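Local coordinates for cysteine S-methyltransferase NleE (Escherichia coli O157:H7, PDB 4R29), which transfers a methyl group from S-adenosylmethionine to protein cysteines, probably disabling the zinc fingers of host TAB2 and TAB3 and thereby blocking NF-kappa-B activation, at residues Glu85-Asn90 with Ser104-Met109; Ile146-Arg151 with Gln159-Phe164; Glu37-Asn40 with Tyr46-Gly49. The protein carries 1 engineered substitution. One frame throughout, in Å; residues are numbered along the deposited sequence.

Contact 1. Residues Glu85-Asn90 with Ser104-Met109; sequences EPISRN and SGKRPM. With SAM (S-adenosylmethionine), chain E.
Ile87 lays its CD1 methyl over one face of the guanidinium of Arg107, the very group that holds the carboxylate of S-adenosylmethionine. CD1 sits 3.7 Å from Arg107 CD, while the carbonyl oxygen of Met109 lies above the opposite face. The ligand carboxyl carbon is in the guanidinium plane, at its edge, and each terminal nitrogen bonds one carboxylate oxygen. Arg107 NH1 reaches SAM O at 2.8 Å (151°). The bond from Arg107 NH2 to SAM OXT is straighter, 2.6 Å (161°). Thr101, Phe202 and Ser98 accept further bonds from the same arginine, which fixes its rotation. The second segment leaves helix 95-103 through a Schellman motif, with Gly105 at positive phi, and Arg107 then reaches into the ligand pocket on a chain extended from CG to NE. Nearer the surface, Ile87 CG2 rests 4.0 Å from Lys106 CB, the two side chains meeting at about a right angle. There the backbones are joined through water: one molecule donates to Glu85 O (2.7 Å) and Lys106 O (2.9 Å), and a second links Glu85 N to Lys106 O. At the ligand's other end, Arg89 CD approaches adenine N1 at 3.3 Å, and SAM C2 lies over a face of its guanidinium.

Contact 2. Residues Ile146-Arg151 with Gln159-Phe164; sequences IVVVYR and QRANRF
Ile146 makes the first, loose touch, its CG2 methyl 4.3 Å from Phe164 CE2. Val147 points its CB away from the helix. Val148 then faces the helix at the point of nearest backbones, its CA 6.3 Å from that of Ala161, and its two methyls divide the work. With CG1 anti to the backbone N (chi1 -178°), that branch meets Ala161 CB at 3.6 Å, while CG2 turns to Phe164 and closes to 3.4 Å from CD2. Phe164 CG is likewise anti to its own N (chi1 166°), which carries the ring along the helix toward Ile146 and the ligand side, where it also packs on Gln111. Val149 again points its CB away, and Tyr150 completes the alternation: its CD1 lies 3.6 Å from Ala161 CB, so this one methyl touches both Val148 and the Tyr150 ring. Strand 146-151 and helix 159-164 run nearly antiparallel, at 157° with axes 8.4 Å apart, and all five touching residues are buried. Here the central strand of a three-stranded sheet passes through a short connection into the helix that packs across its face, the alpha/beta layering of a Rossmann-like fold.

Contact 3. Residues Glu37-Asn40 with Tyr46-Gly49; sequences ESPN and YISG
Pro39 and Gly49 bring the backbones nearest, with CA atoms 7.1 Å apart, as an extended loop passes beside the short strand 47-48 without pairing with it. The strand finds its backbone partners on its other neighbour, strand 56-57, through bonds of Ser48 with Glu56, and Tyr46 bonds likewise with Lys58. Pro39 is the one residue of its segment that carries the contact. The CG corner of its ring meets the tip of Ile47, CD1, at 3.7 Å, and CB lies 3.9 Å from the same methyl, so the end of the isoleucine rests against one side of the pyrrolidine. The two side chains stand at about a right angle. Ile47 reaches the proline because CG1 lies between the backbone N and the carbonyl carbon (chi1 69°) and the chain then extends (chi2 178°); Leu57 and Tyr118 also pack on the Ile47 side chain. At another side of the ring, the Gly49 carbonyl oxygen lies 3.7 Å from both Pro39 CG and CD, a van der Waals approach of a polar atom to carbon. Gly49 begins the 49-52 region that probably interacts with host TAB2, TAB3 and ZRANB3. With a hydrocarbon pair at its centre, a carbonyl oxygen beside it and no direct polar bond between the segments, the contact probably depends on shape and the burial of Pro39 and Ile47, with little directional demand.

In the fold
Contacts 1 and 2 adjoin, their centres 13 Å apart: Pro108 O and Arg151 N are 2.8 Å apart in a probable hydrogen bond, and Met109 CB packs against Tyr150 CB. Arg151 further ties the two by bonding to Val102 O in the helix that precedes 104-109. Contact 1 holds the ligand directly, whereas contact 2 lies behind it in a second shell, the Phe164 side chain about 6 Å from S-adenosylmethionine and packed on the ligand-binding Gln111. Contact 3 is remote, its centre about 35 Å from that of contact 1 and 28 Å from that of contact 2. Contacts 1 and 3 lie on opposite sides of the chain's centre; contact 3 borders the region that probably interacts with TAB2 and TAB3.

Contact 1. Residues Glu85-Asn90 with Ser104-Met109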
# COMPACT_ATOMS: atom_id res chain seq x y z
N GLU A 85 7.11 4.17 -18.65
CA GLU A 85 7.36 2.86 -19.22
C GLU A 85 7.08 1.79 -18.16
O GLU A 85 7.30 2.02 -16.97
CB GLU A 85 8.84 2.73 -19.62
CG GLU A 85 9.25 3.49 -20.86
CD GLU A 85 10.75 3.51 -21.05
OE1 GLU A 85 11.45 2.67 -20.40
OE2 GLU A 85 11.25 4.35 -21.82
N PRO A 86 6.63 0.61 -18.59
CA PRO A 86 6.39 -0.52 -17.69
C PRO A 86 7.63 -0.91 -16.88
O PRO A 86 8.75 -0.94 -17.41
CB PRO A 86 6.04 -1.67 -18.64
CG PRO A 86 5.46 -1.00 -19.82
CD PRO A 86 6.22 0.30 -19.97
N ILE A 87 7.41 -1.22 -15.61
CA ILE A 87 8.47 -1.73 -14.77
C ILE A 87 8.30 -3.23 -14.75
O ILE A 87 7.25 -3.77 -15.13
CB ILE A 87 8.31 -1.24 -13.31
CG1 ILE A 87 6.94 -1.65 -12.76
CG2 ILE A 87 8.47 0.27 -13.23
CD1 ILE A 87 6.84 -1.70 -11.23
N SER A 88 9.33 -3.92 -14.28
CA SER A 88 9.18 -5.31 -13.92
C SER A 88 8.53 -5.42 -12.55
O SER A 88 8.88 -4.69 -11.61
CB SER A 88 10.54 -6.02 -13.88
OG SER A 88 10.43 -7.21 -13.13
N ARG A 89 7.57 -6.33 -12.48
CA ARG A 89 6.94 -6.76 -11.24
C ARG A 89 7.97 -6.98 -10.12
O ARG A 89 7.68 -6.75 -8.94
CB ARG A 89 6.17 -8.06 -11.51
CG ARG A 89 6.17 -9.05 -10.36
CD ARG A 89 5.24 -8.55 -9.27
NE ARG A 89 5.29 -9.35 -8.06
CZ ARG A 89 4.70 -9.00 -6.92
NH1 ARG A 89 4.03 -7.86 -6.86
NH2 ARG A 89 4.79 -9.78 -5.86
N ASN A 90 9.16 -7.43 -10.50
CA ASN A 90 10.25 -7.66 -9.54
C ASN A 90 10.72 -6.42 -8.78
O ASN A 90 11.15 -6.53 -7.64
CB ASN A 90 11.43 -8.35 -10.23
CG ASN A 90 11.08 -9.75 -10.70
OD1 ASN A 90 10.31 -10.46 -10.05
ND2 ASN A 90 11.62 -10.14 -11.85
N SER A 104 10.54 7.55 -7.20
CA SER A 104 11.57 7.79 -8.20
C SER A 104 10.94 8.14 -9.55
O SER A 104 11.64 8.36 -10.53
CB SER A 104 12.46 6.56 -8.35
OG SER A 104 11.72 5.47 -8.92
N GLY A 105 9.62 8.16 -9.60
CA GLY A 105 8.90 8.53 -10.81
C GLY A 105 8.79 7.47 -11.90
O GLY A 105 8.37 7.78 -13.02
N LYS A 106 9.15 6.23 -11.60
CA LYS A 106 9.05 5.16 -12.60
C LYS A 106 7.61 4.84 -12.98
O LYS A 106 7.34 4.43 -14.11
CB LYS A 106 9.69 3.87 -12.09
CG LYS A 106 11.19 3.82 -12.13
CD LYS A 106 11.63 2.38 -11.96
CE LYS A 106 13.08 2.30 -11.62
NZ LYS A 106 13.35 3.30 -10.53
N ARG A 107 6.69 5.02 -12.04
CA ARG A 107 5.28 4.73 -12.30
C ARG A 107 4.41 5.61 -11.41
O ARG A 107 4.88 6.16 -10.42
CB ARG A 107 4.97 3.23 -12.07
CG ARG A 107 5.24 2.73 -10.66
CD ARG A 107 4.80 1.27 -10.46
NE ARG A 107 4.98 0.87 -9.07
CZ ARG A 107 4.32 -0.11 -8.46
NH1 ARG A 107 3.41 -0.85 -9.11
NH2 ARG A 107 4.57 -0.37 -7.18
N PRO A 108 3.13 5.75 -11.77
CA PRO A 108 2.24 6.65 -11.03
C PRO A 108 1.64 6.09 -9.71
O PRO A 108 1.23 6.89 -8.88
CB PRO A 108 1.14 6.97 -12.06
CG PRO A 108 1.09 5.76 -12.93
CD PRO A 108 2.53 5.31 -13.05
N MET A 109 1.53 4.78 -9.55
CA MET A 109 1.08 4.24 -8.26
C MET A 109 1.53 2.83 -7.91
O MET A 109 1.96 2.05 -8.77
CB MET A 109 -0.43 4.46 -7.99
CG MET A 109 -1.37 3.39 -8.38
SD MET A 109 -1.50 1.84 -7.41
CE MET A 109 -2.35 0.96 -8.73
N SAM E . 3.27 -4.10 -4.08
CA SAM E . 2.77 -4.29 -5.44
C SAM E . 2.91 -3.02 -6.27
O SAM E . 2.90 -3.10 -7.51
OXT SAM E . 3.00 -1.91 -5.73
CB SAM E . 1.30 -4.70 -5.46
CG SAM E . 1.04 -6.13 -5.00
SD SAM E . -0.59 -6.78 -5.52
CE SAM E . -0.38 -8.42 -4.79
C5' SAM E . -0.21 -7.21 -7.23
C4' SAM E . -1.45 -7.74 -7.94
O4' SAM E . -1.32 -7.60 -9.34
C3' SAM E . -1.69 -9.22 -7.65
O3' SAM E . -2.56 -9.41 -6.55
C2' SAM E . -2.28 -9.74 -8.94
O2' SAM E . -3.67 -9.66 -8.80
C1' SAM E . -1.87 -8.72 -10.01
N9 SAM E . -0.80 -9.19 -10.90
C8 SAM E . -0.85 -9.21 -12.27
N7 SAM E . 0.32 -9.67 -12.75
C5 SAM E . 1.13 -9.94 -11.70
C6 SAM E . 2.42 -10.43 -11.63
N6 SAM E . 3.09 -10.72 -12.74
N1 SAM E . 3.00 -10.62 -10.40
C2 SAM E . 2.30 -10.31 -9.25
N3 SAM E . 1.01 -9.82 -9.32
C4 SAM E . 0.43 -9.64 -10.53
O HOH W 1 5.26 2.75 -15.33
O HOH W 2 9.23 4.99 -16.72

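Contact 2. Residues Ile146-Arg151 with Gln159-Phe164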
# COMPACT_ATOMS: atom_id res chain seq x y z
N ILE A 146 -3.74 -1.35 4.35
CA ILE A 146 -3.30 -1.18 2.97
C ILE A 146 -2.89 0.27 2.74
O ILE A 146 -3.57 1.20 3.17
CB ILE A 146 -4.45 -1.52 1.98
CG1 ILE A 146 -5.02 -2.90 2.27
CG2 ILE A 146 -3.97 -1.42 0.53
CD1 ILE A 146 -4.10 -4.00 1.93
N VAL A 147 -1.77 0.46 2.04
CA VAL A 147 -1.35 1.79 1.60
C VAL A 147 -1.26 1.86 0.09
O VAL A 147 -0.52 1.11 -0.54
CB VAL A 147 0.01 2.19 2.20
CG1 VAL A 147 0.32 3.65 1.86
CG2 VAL A 147 0.02 1.93 3.71
N VAL A 148 -2.04 2.76 -0.49
CA VAL A 148 -1.97 3.03 -1.92
C VAL A 148 -1.23 4.36 -2.12
O VAL A 148 -1.75 5.43 -1.78
CB VAL A 148 -3.39 3.12 -2.55
CG1 VAL A 148 -3.31 3.34 -4.06
CG2 VAL A 148 -4.20 1.85 -2.26
N VAL A 149 -0.02 4.27 -2.66
CA VAL A 149 0.82 5.45 -2.85
C VAL A 149 0.83 5.87 -4.34
O VAL A 149 0.99 5.03 -5.23
CB VAL A 149 2.27 5.19 -2.31
CG1 VAL A 149 2.88 3.96 -2.97
CG2 VAL A 149 3.18 6.43 -2.49
N TYR A 150 0.61 7.16 -4.60
CA TYR A 150 0.53 7.66 -5.98
C TYR A 150 1.14 9.05 -6.19
O TYR A 150 1.30 9.83 -5.24
CB TYR A 150 -0.92 7.62 -6.49
CG TYR A 150 -1.91 8.51 -5.72
CD1 TYR A 150 -2.50 8.06 -4.54
CD2 TYR A 150 -2.25 9.78 -6.20
CE1 TYR A 150 -3.42 8.84 -3.85
CE2 TYR A 150 -3.15 10.59 -5.51
CZ TYR A 150 -3.73 10.12 -4.33
OH TYR A 150 -4.62 10.91 -3.64
N ARG A 151 1.50 9.34 -7.45
CA ARG A 151 1.99 10.66 -7.85
C ARG A 151 0.81 11.59 -8.01
O ARG A 151 -0.08 11.35 -8.84
CB ARG A 151 2.73 10.61 -9.19
CG ARG A 151 3.88 9.61 -9.30
CD ARG A 151 5.06 10.00 -8.43
NE ARG A 151 5.53 11.37 -8.67
CZ ARG A 151 6.77 11.79 -8.44
NH1 ARG A 151 7.70 10.93 -8.00
NH2 ARG A 151 7.09 13.06 -8.67
N GLN A 159 -6.15 8.58 -10.44
CA GLN A 159 -6.99 7.72 -11.25
C GLN A 159 -6.67 6.26 -10.99
O GLN A 159 -7.57 5.46 -10.72
CB GLN A 159 -6.86 8.06 -12.75
CG GLN A 159 -7.56 9.37 -13.14
CD GLN A 159 -7.20 9.87 -14.55
OE1 GLN A 159 -6.73 9.10 -15.40
NE2 GLN A 159 -7.44 11.16 -14.79
N ARG A 160 -5.39 5.91 -11.07
CA ARG A 160 -4.98 4.53 -10.81
C ARG A 160 -5.23 4.13 -9.38
O ARG A 160 -5.64 3.01 -9.12
CB ARG A 160 -3.52 4.27 -11.22
CG ARG A 160 -3.38 4.18 -12.71
CD ARG A 160 -2.03 3.71 -13.16
NE ARG A 160 -2.01 3.62 -14.61
CZ ARG A 160 -1.10 2.95 -15.31
NH1 ARG A 160 -0.12 2.30 -14.69
NH2 ARG A 160 -1.18 2.95 -16.63
N ALA A 161 -5.02 5.06 -8.44
CA ALA A 161 -5.23 4.72 -7.05
C ALA A 161 -6.70 4.40 -6.85
O ALA A 161 -7.05 3.43 -6.19
CB ALA A 161 -4.80 5.84 -6.14
N ASN A 162 -7.56 5.22 -7.44
CA ASN A 162 -8.99 5.00 -7.35
C ASN A 162 -9.39 3.68 -8.03
O ASN A 162 -10.15 2.90 -7.47
CB ASN A 162 -9.76 6.17 -7.97
CG ASN A 162 -9.85 7.37 -7.04
OD1 ASN A 162 -9.80 7.22 -5.81
ND2 ASN A 162 -9.96 8.55 -7.61
N ARG A 163 -8.85 3.45 -9.22
CA ARG A 163 -9.12 2.23 -9.95
C ARG A 163 -8.68 0.99 -9.16
O ARG A 163 -9.34 -0.04 -9.18
CB ARG A 163 -8.44 2.28 -11.31
CG ARG A 163 -8.71 1.07 -12.20
CD ARG A 163 -10.14 1.11 -12.67
NE ARG A 163 -10.46 0.06 -13.64
CZ ARG A 163 -11.66 -0.50 -13.74
NH1 ARG A 163 -12.65 -0.12 -12.94
NH2 ARG A 163 -11.87 -1.45 -14.64
N PHE A 164 -7.58 1.10 -8.44
CA PHE A 164 -7.17 -0.00 -7.60
C PHE A 164 -8.22 -0.31 -6.53
O PHE A 164 -8.54 -1.47 -6.29
CB PHE A 164 -5.83 0.28 -6.93
CG PHE A 164 -5.51 -0.66 -5.81
CD1 PHE A 164 -5.03 -1.93 -6.07
CD2 PHE A 164 -5.73 -0.29 -4.49
CE1 PHE A 164 -4.74 -2.82 -5.04
CE2 PHE A 164 -5.44 -1.17 -3.45
CZ PHE A 164 -4.95 -2.44 -3.73

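Contact 3. Residues Glu37-Asn40 with Tyr46-Gly49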
# COMPACT_ATOMS: atom_id res chain seq x y z
N GLU A 37 -7.95 2.15 22.06
CA GLU A 37 -7.33 0.85 22.19
C GLU A 37 -5.86 1.01 22.56
O GLU A 37 -5.28 2.09 22.40
CB GLU A 37 -7.47 0.07 20.88
CG GLU A 37 -8.92 -0.13 20.44
CD GLU A 37 -9.66 -1.15 21.31
OE1 GLU A 37 -9.01 -1.78 22.17
OE2 GLU A 37 -10.89 -1.31 21.12
N SER A 38 -5.25 -0.06 23.04
CA SER A 38 -3.83 -0.03 23.35
C SER A 38 -3.01 -0.50 22.16
O SER A 38 -3.52 -1.23 21.30
CB SER A 38 -3.54 -0.91 24.56
OG SER A 38 -3.77 -2.27 24.27
N PRO A 39 -1.74 -0.08 22.10
CA PRO A 39 -0.80 -0.49 21.06
C PRO A 39 -0.74 -2.00 20.89
O PRO A 39 -0.47 -2.70 21.86
CB PRO A 39 0.55 0.00 21.61
CG PRO A 39 0.18 1.20 22.45
CD PRO A 39 -1.17 0.90 23.04
N ASN A 40 -0.98 -2.49 19.68
CA ASN A 40 -0.73 -3.90 19.41
C ASN A 40 0.77 -4.18 19.32
O ASN A 40 1.60 -3.27 19.42
CB ASN A 40 -1.46 -4.39 18.16
CG ASN A 40 -0.99 -3.70 16.89
OD1 ASN A 40 0.21 -3.47 16.68
ND2 ASN A 40 -1.93 -3.37 16.03
N TYR A 46 7.44 0.73 17.81
CA TYR A 46 7.63 2.16 17.57
C TYR A 46 7.11 3.08 18.66
O TYR A 46 7.48 4.25 18.70
CB TYR A 46 6.98 2.58 16.23
CG TYR A 46 7.27 1.62 15.11
CD1 TYR A 46 8.55 1.51 14.59
CD2 TYR A 46 6.27 0.81 14.59
CE1 TYR A 46 8.82 0.62 13.57
CE2 TYR A 46 6.53 -0.07 13.58
CZ TYR A 46 7.81 -0.17 13.07
OH TYR A 46 8.07 -1.06 12.06
N ILE A 47 6.25 2.56 19.53
CA ILE A 47 5.69 3.39 20.59
C ILE A 47 5.60 2.65 21.93
O ILE A 47 5.86 1.45 22.01
CB ILE A 47 4.29 3.92 20.22
CG1 ILE A 47 3.28 2.78 20.19
CG2 ILE A 47 4.34 4.64 18.89
CD1 ILE A 47 1.86 3.22 19.89
N SER A 48 5.22 3.40 22.96
CA SER A 48 5.10 2.86 24.31
C SER A 48 4.14 3.71 25.13
O SER A 48 4.49 4.77 25.64
CB SER A 48 6.47 2.79 24.98
OG SER A 48 7.17 4.00 24.80
N GLY A 49 2.90 3.23 25.22
CA GLY A 49 1.88 3.89 26.01
C GLY A 49 0.84 2.88 26.44
O GLY A 49 0.89 1.71 26.03